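Long-range contact in aerobactin synthase IucC (Klebsiella pneumoniae, PDB 6CN7), which probably catalyses the ATP-dependent attachment of a second N-acetyl-N-hydroxylysine to citryl-N-acetyl-N-hydroxylysine, completing the siderophore aerobactin: residues A159-V173 with M244-Q258. The protein carries 5 engineered substitutions. Numbering follows the deposited sequence.
Sequences APEYANTFRLHWLAV and MVSLGEFGDLWLAQQ
Antiparallel strand pairing joins Phe166 to Trp254 and Ala172 to Val245, as strand 165-174 is met by two successive ones, 244-250 and 252-256, that part at a corner at Gly251, within the large antiparallel sheet of the IucA/IucC region. Ala172 and Val245 exchange two backbone hydrogen bonds (Ala172 N to Val245 O 2.9 Å, Val245 N to Ala172 O 3.1 Å), and Phe166 and Trp254 do the same beyond the corner. Between them, Leu247 and Gly248 both face Trp170 in a classic beta bulge; the positive phi of Gly248, 114°, suits a residue without CB. On one face of the sheet, His169 has its CG anti to the backbone N (chi1 -166°), which brings NE2 within 2.9 Å of Ser246 OG in a hydrogen bond near the ring plane, while Trp227 of helix 224-234 stacks on the imidazole. The other face carries Phe166, Leu168, Trp170, Phe250 and Trp254. Trp170 directs its indole NE1 to Phe250 O at 3.1 Å; the acceptor lies near the ring plane, although NE1 stands above the carbonyl plane. Leu168, branched and apolar, lays CD1 over the five-membered ring of Trp254, a CH-pi contact 3.9 Å from the centroid. Where the strand turns away, the indole N-H thus supplies a side-chain bond to the backbone, binding the corner to the long strand through a buried tryptophan.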
loop_
_atom_site.group_PDB
_atom_site.type_symbol
_atom_site.label_atom_id
_atom_site.label_comp_id
_atom_site.label_asym_id
_atom_site.label_seq_id
_atom_site.Cartn_x
_atom_site.Cartn_y
_atom_site.Cartn_z
ATOM N N ALA A 159 0.431 -9.357 11.100
ATOM C CA ALA A 159 0.121 -10.779 11.103
ATOM C C ALA A 159 0.400 -11.391 12.474
ATOM O O ALA A 159 1.298 -10.940 13.190
ATOM C CB ALA A 159 0.939 -11.509 10.041
ATOM N N PRO A 160 -0.348 -12.430 12.856
ATOM C CA PRO A 160 -0.234 -12.936 14.233
ATOM C C PRO A 160 1.096 -13.597 14.545
ATOM O O PRO A 160 1.548 -13.519 15.695
ATOM C CB PRO A 160 -1.397 -13.934 14.337
ATOM C CG PRO A 160 -1.690 -14.333 12.936
ATOM C CD PRO A 160 -1.405 -13.122 12.100
ATOM N N GLU A 161 1.740 -14.251 13.575
ATOM C CA GLU A 161 2.975 -14.968 13.882
ATOM C C GLU A 161 4.099 -14.044 14.336
ATOM O O GLU A 161 5.113 -14.540 14.840
ATOM C CB GLU A 161 3.437 -15.790 12.675
ATOM C CG GLU A 161 3.715 -14.997 11.405
ATOM C CD GLU A 161 2.503 -14.889 10.505
ATOM O OE1 GLU A 161 1.370 -15.093 10.998
ATOM O OE2 GLU A 161 2.686 -14.607 9.300
ATOM N N TYR A 162 3.951 -12.725 14.182
ATOM C CA TYR A 162 4.939 -11.780 14.686
ATOM C C TYR A 162 4.549 -11.156 16.019
ATOM O O TYR A 162 5.412 -10.581 16.691
ATOM C CB TYR A 162 5.183 -10.677 13.648
ATOM C CG TYR A 162 5.700 -11.214 12.332
ATOM C CD1 TYR A 162 7.054 -11.443 12.136
ATOM C CD2 TYR A 162 4.831 -11.503 11.287
ATOM C CE1 TYR A 162 7.531 -11.942 10.936
ATOM C CE2 TYR A 162 5.297 -11.999 10.085
ATOM C CZ TYR A 162 6.647 -12.218 9.914
ATOM O OH TYR A 162 7.109 -12.715 8.714
ATOM N N ALA A 163 3.277 -11.247 16.410
ATOM C CA ALA A 163 2.830 -10.850 17.748
ATOM C C ALA A 163 3.114 -9.376 18.026
ATOM O O ALA A 163 3.428 -8.989 19.153
ATOM C CB ALA A 163 3.468 -11.733 18.822
ATOM N N ASN A 164 3.003 -8.545 16.998
ATOM C CA ASN A 164 3.136 -7.109 17.173
ATOM C C ASN A 164 1.766 -6.471 17.381
ATOM O O ASN A 164 0.732 -7.012 16.983
ATOM C CB ASN A 164 3.830 -6.480 15.968
ATOM C CG ASN A 164 5.325 -6.730 15.962
ATOM O OD1 ASN A 164 5.982 -6.666 17.002
ATOM N ND2 ASN A 164 5.873 -7.020 14.789
ATOM N N THR A 165 1.770 -5.306 18.015
ATOM C CA THR A 165 0.549 -4.588 18.341
ATOM C C THR A 165 0.461 -3.302 17.529
ATOM O O THR A 165 1.435 -2.847 16.927
ATOM C CB THR A 165 0.484 -4.274 19.838
ATOM O OG1 THR A 165 1.582 -3.426 20.201
ATOM C CG2 THR A 165 0.537 -5.551 20.656
ATOM N N PHE A 166 -0.731 -2.710 17.524
ATOM C CA PHE A 166 -0.953 -1.495 16.755
ATOM C C PHE A 166 -2.242 -0.834 17.216
ATOM O O PHE A 166 -3.131 -1.479 17.779
ATOM C CB PHE A 166 -1.003 -1.786 15.250
ATOM C CG PHE A 166 -1.965 -2.882 14.868
ATOM C CD1 PHE A 166 -1.563 -4.208 14.874
ATOM C CD2 PHE A 166 -3.269 -2.584 14.501
ATOM C CE1 PHE A 166 -2.442 -5.216 14.519
ATOM C CE2 PHE A 166 -4.152 -3.589 14.147
ATOM C CZ PHE A 166 -3.737 -4.905 14.156
ATOM N N ARG A 167 -2.319 0.470 16.978
ATOM C CA ARG A 167 -3.530 1.234 17.222
ATOM C C ARG A 167 -4.458 1.148 16.017
ATOM O O ARG A 167 -4.040 0.837 14.898
ATOM C CB ARG A 167 -3.202 2.700 17.510
ATOM C CG ARG A 167 -2.606 2.957 18.878
ATOM C CD ARG A 167 -2.421 4.446 19.112
ATOM N NE ARG A 167 -1.850 4.736 20.425
ATOM C CZ ARG A 167 -1.504 5.951 20.837
ATOM N NH1 ARG A 167 -1.663 6.999 20.039
ATOM N NH2 ARG A 167 -0.994 6.119 22.049
ATOM N N LEU A 168 -5.730 1.436 16.259
ATOM C CA LEU A 168 -6.716 1.500 15.195
ATOM C C LEU A 168 -6.853 2.926 14.682
ATOM O O LEU A 168 -6.632 3.898 15.411
ATOM C CB LEU A 168 -8.073 1.000 15.684
ATOM C CG LEU A 168 -8.097 -0.432 16.215
ATOM C CD1 LEU A 168 -9.484 -0.773 16.737
ATOM C CD2 LEU A 168 -7.658 -1.420 15.141
ATOM N N HIS A 169 -7.216 3.039 13.410
ATOM C CA HIS A 169 -7.570 4.313 12.811
ATOM C C HIS A 169 -9.060 4.563 13.015
ATOM O O HIS A 169 -9.866 3.627 13.033
ATOM C CB HIS A 169 -7.223 4.314 11.323
ATOM C CG HIS A 169 -7.230 5.672 10.697
ATOM N ND1 HIS A 169 -6.152 6.528 10.766
ATOM C CD2 HIS A 169 -8.179 6.319 9.982
ATOM C CE1 HIS A 169 -6.439 7.646 10.123
ATOM N NE2 HIS A 169 -7.662 7.543 9.637
ATOM N N TRP A 170 -9.425 5.833 13.178
ATOM C CA TRP A 170 -10.791 6.211 13.520
ATOM C C TRP A 170 -11.351 7.173 12.484
ATOM O O TRP A 170 -10.703 8.167 12.135
ATOM C CB TRP A 170 -10.848 6.839 14.914
ATOM C CG TRP A 170 -10.577 5.844 15.988
ATOM C CD1 TRP A 170 -9.366 5.528 16.526
ATOM C CD2 TRP A 170 -11.539 5.013 16.647
ATOM N NE1 TRP A 170 -9.513 4.556 17.485
ATOM C CE2 TRP A 170 -10.839 4.222 17.578
ATOM C CE3 TRP A 170 -12.926 4.863 16.543
ATOM C CZ2 TRP A 170 -11.477 3.296 18.400
ATOM C CZ3 TRP A 170 -13.558 3.945 17.360
ATOM C CH2 TRP A 170 -12.834 3.174 18.275
ATOM N N LEU A 171 -12.552 6.873 12.002
ATOM C CA LEU A 171 -13.279 7.719 11.068
ATOM C C LEU A 171 -14.529 8.273 11.734
ATOM O O LEU A 171 -14.967 7.806 12.790
ATOM C CB LEU A 171 -13.668 6.938 9.807
ATOM C CG LEU A 171 -12.544 6.391 8.927
ATOM C CD1 LEU A 171 -13.134 5.641 7.743
ATOM C CD2 LEU A 171 -11.633 7.509 8.454
ATOM N N ALA A 172 -15.107 9.287 11.096
ATOM C CA ALA A 172 -16.392 9.843 11.491
ATOM C C ALA A 172 -17.341 9.752 10.307
ATOM O O ALA A 172 -16.988 10.149 9.192
ATOM C CB ALA A 172 -16.254 11.294 11.959
ATOM N N VAL A 173 -18.537 9.220 10.548
ATOM C CA VAL A 173 -19.519 8.989 9.499
ATOM C C VAL A 173 -20.868 9.515 9.960
ATOM O O VAL A 173 -21.202 9.467 11.147
ATOM C CB VAL A 173 -19.620 7.490 9.140
ATOM C CG1 VAL A 173 -20.651 7.263 8.037
ATOM C CG2 VAL A 173 -18.262 6.949 8.721
ATOM N N MET A 244 -17.121 11.814 4.811
ATOM C CA MET A 244 -16.394 11.031 5.798
ATOM C C MET A 244 -15.189 11.839 6.248
ATOM O O MET A 244 -14.586 12.558 5.447
ATOM C CB MET A 244 -15.936 9.689 5.222
ATOM C CG MET A 244 -17.033 8.652 5.063
ATOM S SD MET A 244 -16.523 7.242 4.050
ATOM C CE MET A 244 -14.758 7.160 4.369
ATOM N N VAL A 245 -14.837 11.712 7.525
ATOM C CA VAL A 245 -13.756 12.493 8.115
ATOM C C VAL A 245 -12.752 11.540 8.745
ATOM O O VAL A 245 -13.135 10.627 9.486
ATOM C CB VAL A 245 -14.280 13.499 9.158
ATOM C CG1 VAL A 245 -13.131 14.272 9.794
ATOM C CG2 VAL A 245 -15.273 14.454 8.510
ATOM N N SER A 246 -11.472 11.755 8.450
ATOM C CA SER A 246 -10.391 10.958 9.012
ATOM C C SER A 246 -9.869 11.645 10.268
ATOM O O SER A 246 -9.359 12.768 10.199
ATOM C CB SER A 246 -9.276 10.781 7.982
ATOM O OG SER A 246 -8.110 10.250 8.575
ATOM N N LEU A 247 -9.992 10.969 11.410
ATOM C CA LEU A 247 -9.591 11.551 12.685
ATOM C C LEU A 247 -8.174 11.174 13.084
ATOM O O LEU A 247 -7.505 11.955 13.771
ATOM C CB LEU A 247 -10.558 11.116 13.791
ATOM C CG LEU A 247 -11.870 11.897 13.885
ATOM C CD1 LEU A 247 -12.656 11.816 12.588
ATOM C CD2 LEU A 247 -12.706 11.386 15.043
ATOM N N GLY A 248 -7.704 10.009 12.673
ATOM C CA GLY A 248 -6.381 9.536 13.018
ATOM C C GLY A 248 -6.448 8.304 13.901
ATOM O O GLY A 248 -7.502 7.693 14.100
ATOM N N GLU A 249 -5.288 7.944 14.439
ATOM C CA GLU A 249 -5.164 6.772 15.291
ATOM C C GLU A 249 -5.322 7.174 16.751
ATOM O O GLU A 249 -4.745 8.174 17.193
ATOM C CB GLU A 249 -3.816 6.088 15.068
ATOM C CG GLU A 249 -3.630 5.552 13.658
ATOM C CD GLU A 249 -2.312 4.826 13.480
ATOM O OE1 GLU A 249 -1.455 4.915 14.387
ATOM O OE2 GLU A 249 -2.134 4.161 12.435
ATOM N N PHE A 250 -6.110 6.399 17.492
ATOM C CA PHE A 250 -6.349 6.660 18.903
ATOM C C PHE A 250 -6.506 5.340 19.640
ATOM O O PHE A 250 -6.874 4.318 19.055
ATOM C CB PHE A 250 -7.612 7.501 19.138
ATOM C CG PHE A 250 -7.581 8.859 18.503
ATOM C CD1 PHE A 250 -6.953 9.921 19.132
ATOM C CD2 PHE A 250 -8.205 9.081 17.289
ATOM C CE1 PHE A 250 -6.936 11.176 18.552
ATOM C CE2 PHE A 250 -8.192 10.332 16.704
ATOM C CZ PHE A 250 -7.557 11.381 17.337
ATOM N N GLY A 251 -6.231 5.378 20.937
ATOM C CA GLY A 251 -6.681 4.345 21.842
ATOM C C GLY A 251 -5.655 3.265 22.111
ATOM O O GLY A 251 -4.442 3.442 21.967
ATOM N N ASP A 252 -6.175 2.106 22.505
ATOM C CA ASP A 252 -5.364 1.001 22.980
ATOM C C ASP A 252 -4.656 0.301 21.823
ATOM O O ASP A 252 -4.943 0.526 20.645
ATOM C CB ASP A 252 -6.233 -0.001 23.740
ATOM C CG ASP A 252 -6.783 0.572 25.030
ATOM O OD1 ASP A 252 -6.165 1.513 25.571
ATOM O OD2 ASP A 252 -7.833 0.087 25.498
ATOM N N LEU A 253 -3.718 -0.570 22.188
ATOM C CA LEU A 253 -2.975 -1.375 21.233
ATOM C C LEU A 253 -3.660 -2.722 21.055
ATOM O O LEU A 253 -4.091 -3.345 22.030
ATOM C CB LEU A 253 -1.537 -1.573 21.714
ATOM C CG LEU A 253 -0.669 -0.317 21.811
ATOM C CD1 LEU A 253 0.674 -0.641 22.454
ATOM C CD2 LEU A 253 -0.462 0.298 20.436
ATOM N N TRP A 254 -3.755 -3.169 19.807
ATOM C CA TRP A 254 -4.487 -4.380 19.471
ATOM C C TRP A 254 -3.541 -5.426 18.895
ATOM O O TRP A 254 -2.502 -5.099 18.316
ATOM C CB TRP A 254 -5.611 -4.082 18.474
ATOM C CG TRP A 254 -6.709 -3.253 19.069
ATOM C CD1 TRP A 254 -6.756 -1.893 19.148
ATOM C CD2 TRP A 254 -7.912 -3.732 19.681
ATOM N NE1 TRP A 254 -7.915 -1.494 19.764
ATOM C CE2 TRP A 254 -8.643 -2.605 20.102
ATOM C CE3 TRP A 254 -8.443 -5.004 19.910
ATOM C CZ2 TRP A 254 -9.875 -2.710 20.740
ATOM C CZ3 TRP A 254 -9.665 -5.108 20.545
ATOM C CH2 TRP A 254 -10.369 -3.966 20.951
ATOM N N LEU A 255 -3.927 -6.690 19.049
ATOM C CA LEU A 255 -3.108 -7.829 18.665
ATOM C C LEU A 255 -3.941 -8.743 17.780
ATOM O O LEU A 255 -5.098 -9.035 18.101
ATOM C CB LEU A 255 -2.613 -8.576 19.906
ATOM C CG LEU A 255 -1.829 -9.871 19.715
ATOM C CD1 LEU A 255 -0.457 -9.584 19.136
ATOM C CD2 LEU A 255 -1.717 -10.598 21.043
ATOM N N ALA A 256 -3.358 -9.192 16.671
ATOM C CA ALA A 256 -4.091 -9.999 15.706
ATOM C C ALA A 256 -4.207 -11.442 16.176
ATOM O O ALA A 256 -3.277 -11.997 16.768
ATOM C CB ALA A 256 -3.403 -9.954 14.342
ATOM N N GLN A 257 -5.361 -12.045 15.906
ATOM C CA GLN A 257 -5.571 -13.464 16.140
ATOM C C GLN A 257 -5.242 -14.247 14.871
ATOM O O GLN A 257 -4.861 -13.685 13.841
ATOM C CB GLN A 257 -7.012 -13.728 16.582
ATOM C CG GLN A 257 -7.436 -12.992 17.845
ATOM C CD GLN A 257 -8.885 -13.265 18.211
ATOM O OE1 GLN A 257 -9.546 -14.102 17.597
ATOM N NE2 GLN A 257 -9.387 -12.554 19.213
ATOM N N GLN A 258 -5.399 -15.570 14.941
ATOM C CA GLN A 258 -5.175 -16.403 13.764
ATOM C C GLN A 258 -6.077 -15.989 12.608
ATOM O O GLN A 258 -5.667 -16.068 11.445
ATOM C CB GLN A 258 -5.399 -17.874 14.114
ATOM C CG GLN A 258 -4.311 -18.482 14.992
ATOM C CD GLN A 258 -2.985 -18.635 14.270
ATOM O OE1 GLN A 258 -1.938 -18.243 14.783
ATOM N NE2 GLN A 258 -3.021 -19.221 13.078
HETATM O O HOH W 1 -1.436 1.703 13.835
HETATM O O HOH W 2 -3.465 4.669 10.482
#